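Acyl-CoA dehydrogenase (Thermus thermophilus, PDB 2Z1Q) probably catalyses the FAD-dependent dehydrogenation of saturated acyl-CoA thioesters to their 2,3-dehydroacyl-CoA products. Local coordinates at residues R21-P25 with E26-E30; L88-V91 with I92-V95. One frame throughout, in Å; residues are numbered along the deposited sequence.

Contact 1 of 2, residues R21-P25 with E26-E30; sequences RVYTP and EDFDE
Tyr23 opens the turn by laying one ring face against Asp27, whose CB stands 4.3 Å from the ring centroid in a CH-pi contact offset toward the rim. With CG anti to the backbone N (chi1 -173°), the ring runs past the Asp27 side chain in the opposite direction and meets Phe28 rim to rim, CE1 lying 3.6 Å from CE2 of Phe28. Beyond the ring, the Tyr23 hydroxyl is linked through one water to OD2 of Asp29; Asp29 is the N-cap residue of helix 30-54, and its OD1 caps Ser31 N. Thr24 and Asp27 then bind each other twice. Thr24 N donates to Asp27 OD1 at 3.0 Å, a fairly straight bond received on the anti side of the carboxylate, and Asp27 N returns a bond of 2.9 Å to Thr24 O. The Thr24 hydroxyl also lies near OD1, in a weak bond at most, and a second water joins OG1 to Glu26 OE1. Pro25 meets Phe28 in two ways: its CA sits over the centre of the Phe28 ring, 3.8 Å from the centroid, while its carbonyl oxygen accepts Phe28 N at 3.1 Å. Backbone and ring of Phe28 are thus both held by one proline. Because Glu26 OE1 and Asp27 OD2 form salt bridges with Arg498 and Arg501 of helix 476-502, the two carboxylates serve the turn and the neighbouring helix together, and the arginines would be expected to favour their ionised forms.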
loop_
_atom_site.group_PDB
_atom_site.type_symbol
_atom_site.label_atom_id
_atom_site.label_comp_id
_atom_site.label_asym_id
_atom_site.label_seq_id
_atom_site.Cartn_x
_atom_site.Cartn_y
_atom_site.Cartn_z
ATOM N N ARG B 21 -28.652 -4.937 20.633
ATOM C CA ARG B 21 -28.919 -5.255 19.243
ATOM C C ARG B 21 -28.027 -4.422 18.336
ATOM O O ARG B 21 -27.503 -3.378 18.746
ATOM C CB ARG B 21 -30.393 -4.990 18.910
ATOM C CG ARG B 21 -30.865 -3.573 19.225
ATOM C CD ARG B 21 -32.294 -3.331 18.747
ATOM N NE ARG B 21 -32.779 -1.998 19.104
ATOM C CZ ARG B 21 -33.021 -1.592 20.347
ATOM N NH1 ARG B 21 -33.461 -0.359 20.569
ATOM N NH2 ARG B 21 -32.827 -2.413 21.370
ATOM N N VAL B 22 -27.845 -4.899 17.108
ATOM C CA VAL B 22 -27.040 -4.201 16.121
ATOM C C VAL B 22 -27.738 -4.255 14.768
ATOM O O VAL B 22 -28.291 -5.283 14.388
ATOM C CB VAL B 22 -25.622 -4.825 15.978
ATOM C CG1 VAL B 22 -24.838 -4.646 17.262
ATOM C CG2 VAL B 22 -25.726 -6.292 15.621
ATOM N N TYR B 23 -27.713 -3.140 14.049
ATOM C CA TYR B 23 -28.322 -3.069 12.728
ATOM C C TYR B 23 -27.339 -3.717 11.757
ATOM O O TYR B 23 -26.189 -3.296 11.659
ATOM C CB TYR B 23 -28.593 -1.600 12.348
ATOM C CG TYR B 23 -29.388 -1.414 11.065
ATOM C CD1 TYR B 23 -28.749 -1.141 9.855
ATOM C CD2 TYR B 23 -30.779 -1.553 11.057
ATOM C CE1 TYR B 23 -29.478 -1.019 8.662
ATOM C CE2 TYR B 23 -31.515 -1.433 9.876
ATOM C CZ TYR B 23 -30.861 -1.170 8.681
ATOM O OH TYR B 23 -31.583 -1.086 7.511
ATOM N N THR B 24 -27.780 -4.761 11.064
ATOM C CA THR B 24 -26.924 -5.470 10.112
ATOM C C THR B 24 -27.436 -5.295 8.686
ATOM O O THR B 24 -28.557 -4.839 8.470
ATOM C CB THR B 24 -26.883 -6.986 10.387
ATOM O OG1 THR B 24 -28.183 -7.543 10.152
ATOM C CG2 THR B 24 -26.455 -7.263 11.820
ATOM N N PRO B 25 -26.611 -5.662 7.693
ATOM C CA PRO B 25 -26.986 -5.548 6.280
ATOM C C PRO B 25 -28.242 -6.367 5.959
ATOM O O PRO B 25 -29.081 -5.939 5.169
ATOM C CB PRO B 25 -25.744 -6.059 5.549
ATOM C CG PRO B 25 -24.629 -5.682 6.495
ATOM C CD PRO B 25 -25.202 -6.068 7.834
ATOM N N GLU B 26 -28.382 -7.540 6.573
ATOM C CA GLU B 26 -29.564 -8.359 6.324
ATOM C C GLU B 26 -30.801 -7.787 7.020
ATOM O O GLU B 26 -31.880 -8.378 6.969
ATOM C CB GLU B 26 -29.329 -9.818 6.747
ATOM C CG GLU B 26 -28.392 -10.004 7.920
ATOM C CD GLU B 26 -26.921 -9.816 7.565
ATOM O OE1 GLU B 26 -26.151 -9.473 8.482
ATOM O OE2 GLU B 26 -26.529 -10.020 6.389
ATOM N N ASP B 27 -30.648 -6.630 7.662
ATOM C CA ASP B 27 -31.779 -5.978 8.322
ATOM C C ASP B 27 -32.315 -4.859 7.429
ATOM O O ASP B 27 -33.147 -4.065 7.858
ATOM C CB ASP B 27 -31.364 -5.372 9.660
ATOM C CG ASP B 27 -31.206 -6.402 10.751
ATOM O OD1 ASP B 27 -30.314 -6.213 11.600
ATOM O OD2 ASP B 27 -31.976 -7.386 10.775
ATOM N N PHE B 28 -31.820 -4.796 6.196
ATOM C CA PHE B 28 -32.244 -3.773 5.241
ATOM C C PHE B 28 -33.706 -3.992 4.852
ATOM O O PHE B 28 -34.057 -5.059 4.355
ATOM C CB PHE B 28 -31.366 -3.833 3.973
ATOM C CG PHE B 28 -29.954 -3.302 4.160
ATOM C CD1 PHE B 28 -28.958 -3.607 3.233
ATOM C CD2 PHE B 28 -29.627 -2.484 5.241
ATOM C CE1 PHE B 28 -27.654 -3.103 3.384
ATOM C CE2 PHE B 28 -28.334 -1.979 5.398
ATOM C CZ PHE B 28 -27.345 -2.290 4.468
ATOM N N ASP B 29 -34.564 -3.002 5.077
ATOM C CA ASP B 29 -35.963 -3.171 4.691
ATOM C C ASP B 29 -36.027 -2.982 3.178
ATOM O O ASP B 29 -35.134 -2.375 2.588
ATOM C CB ASP B 29 -36.870 -2.163 5.405
ATOM C CG ASP B 29 -36.744 -0.762 4.851
ATOM O OD1 ASP B 29 -37.075 -0.566 3.665
ATOM O OD2 ASP B 29 -36.320 0.140 5.603
ATOM N N GLU B 30 -37.071 -3.515 2.556
ATOM C CA GLU B 30 -37.238 -3.439 1.109
ATOM C C GLU B 30 -36.948 -2.094 0.456
ATOM O O GLU B 30 -36.481 -2.036 -0.682
ATOM C CB GLU B 30 -38.645 -3.913 0.735
ATOM C CG GLU B 30 -38.637 -5.303 0.157
ATOM C CD GLU B 30 -37.949 -5.339 -1.195
ATOM O OE1 GLU B 30 -37.251 -6.334 -1.491
ATOM O OE2 GLU B 30 -38.114 -4.366 -1.966
HETATM O O HOH W 1 -33.940 -0.030 7.124
HETATM O O HOH W 2 -27.454 -10.424 10.833
#

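Contact 2 of 2, residues L88-V91 with I92-V95; sequences LPKV and ISTV
Leu88 and Ile92 make the main apolar contact at this helix start. Ile92 carries CG1 beside its own backbone N (chi1 -65°) and extends it fully, which sends CD1 back over the leucine; there it meets CB and CD1 of Leu88, with the approach to CB, 3.5 Å, tighter than usual for two carbons. Pro89 lies alongside the same branch, its CD 4.0 Å from Ile92 CD1. One turn further on, Val91 CG2 and Val95 CG1 pack at 4.1 Å. Ile35 of helix 30-54 touches both Leu88 and Ile92, continuing this apolar patch into that neighbouring helix.

Hydrogen bonding is centred on the carbonyl of Lys90. Its oxygen accepts Thr94 N at 3.0 Å, the regular helical bond, and Thr94 OG1 at 2.8 Å, the hydroxyl coming from above the carbonyl plane. A threonine hydroxyl that folds back in this way finds a partner within its own helix. Ser93 OG is also 3.0 Å from Lys90 O, but its proton has a rival acceptor in Asp78. Ile92 N reaches Pro89 O at 2.8 Å, three residues back, before the helix settles into its regular pattern; Val95 N to Val91 O, 2.9 Å, is already a regular four-residue bond.

Charge enters through acidic neighbours. Lys90 NZ forms a salt bridge with Asp78, while Asp328 of helix 300-331 accepts Val91 N and, more weakly, Lys90 N, so a carboxylate faces amides at the helix start, where the dipole would probably stabilise it. The arrangement is that of a helix N-terminus entered through a proline, whose first amides are bonded by a carboxylate of another helix, here helix 90-99 in the N-terminal domain of the acyl-CoA dehydrogenase fold.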
loop_
_atom_site.group_PDB
_atom_site.type_symbol
_atom_site.label_atom_id
_atom_site.label_comp_id
_atom_site.label_asym_id
_atom_site.label_seq_id
_atom_site.Cartn_x
_atom_site.Cartn_y
_atom_site.Cartn_z
ATOM N N LEU B 88 -34.825 10.784 3.667
ATOM C CA LEU B 88 -34.830 9.389 4.062
ATOM C C LEU B 88 -33.790 9.060 5.124
ATOM O O LEU B 88 -32.864 9.832 5.367
ATOM C CB LEU B 88 -34.608 8.518 2.825
ATOM C CG LEU B 88 -35.723 8.535 1.774
ATOM C CD1 LEU B 88 -35.236 7.903 0.471
ATOM C CD2 LEU B 88 -36.935 7.789 2.330
ATOM N N PRO B 89 -33.953 7.911 5.797
ATOM C CA PRO B 89 -33.012 7.480 6.841
ATOM C C PRO B 89 -31.566 7.395 6.337
ATOM O O PRO B 89 -31.313 6.954 5.210
ATOM C CB PRO B 89 -33.560 6.120 7.256
ATOM C CG PRO B 89 -35.044 6.294 7.078
ATOM C CD PRO B 89 -35.149 7.046 5.763
ATOM N N LYS B 90 -30.625 7.813 7.179
ATOM C CA LYS B 90 -29.214 7.802 6.819
ATOM C C LYS B 90 -28.757 6.470 6.236
ATOM O O LYS B 90 -27.829 6.423 5.425
ATOM C CB LYS B 90 -28.378 8.197 8.034
ATOM C CG LYS B 90 -28.791 9.555 8.577
ATOM C CD LYS B 90 -28.858 10.587 7.439
ATOM C CE LYS B 90 -29.604 11.845 7.849
ATOM N NZ LYS B 90 -29.872 12.743 6.679
ATOM N N VAL B 91 -29.422 5.387 6.620
ATOM C CA VAL B 91 -29.043 4.090 6.087
ATOM C C VAL B 91 -29.107 4.074 4.559
ATOM O O VAL B 91 -28.230 3.510 3.911
ATOM C CB VAL B 91 -29.935 2.958 6.632
ATOM C CG1 VAL B 91 -31.406 3.230 6.324
ATOM C CG2 VAL B 91 -29.496 1.644 6.019
ATOM N N ILE B 92 -30.141 4.698 3.994
ATOM C CA ILE B 92 -30.329 4.755 2.538
ATOM C C ILE B 92 -29.197 5.511 1.824
ATOM O O ILE B 92 -28.612 5.003 0.864
ATOM C CB ILE B 92 -31.687 5.418 2.182
ATOM C CG1 ILE B 92 -32.842 4.543 2.681
ATOM C CG2 ILE B 92 -31.799 5.626 0.684
ATOM C CD1 ILE B 92 -34.210 5.106 2.354
ATOM N N SER B 93 -28.889 6.720 2.283
ATOM C CA SER B 93 -27.809 7.477 1.659
ATOM C C SER B 93 -26.479 6.742 1.841
ATOM O O SER B 93 -25.559 6.892 1.034
ATOM C CB SER B 93 -27.728 8.890 2.253
ATOM O OG SER B 93 -27.738 8.859 3.666
ATOM N N THR B 94 -26.386 5.927 2.890
ATOM C CA THR B 94 -25.165 5.175 3.152
ATOM C C THR B 94 -24.999 4.000 2.193
ATOM O O THR B 94 -23.892 3.751 1.704
ATOM C CB THR B 94 -25.112 4.661 4.609
ATOM O OG1 THR B 94 -25.156 5.772 5.510
ATOM C CG2 THR B 94 -23.830 3.884 4.848
ATOM N N VAL B 95 -26.086 3.280 1.917
ATOM C CA VAL B 95 -26.003 2.147 1.000
ATOM C C VAL B 95 -25.740 2.670 -0.423
ATOM O O VAL B 95 -25.065 2.018 -1.217
ATOM C CB VAL B 95 -27.302 1.276 1.014
ATOM C CG1 VAL B 95 -27.627 0.840 2.445
ATOM C CG2 VAL B 95 -28.467 2.042 0.411
#

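How the contacts relate
From the N terminus, the chain first forms contact 1, a tight turn closed within residues 21-30 that delivers it into helix 30-54. Contact 2 follows in series, after helices 30-54 and 62-71, and closes the first turn of helix 90-99; neither encloses nor crosses the other. Their centres are about 12 Å apart, yet they touch: Phe28 CZ lies 3.7 Å from Val95 CG1, and Tyr23 OH lies 3.7 Å from Val91 CG2. The aromatic side of the turn therefore rests on the valines of the later helix. Tyr321 of helix 300-331 borders both contacts, while helix 476-502 adjoins contact 1 and helix 252-288 contact 2.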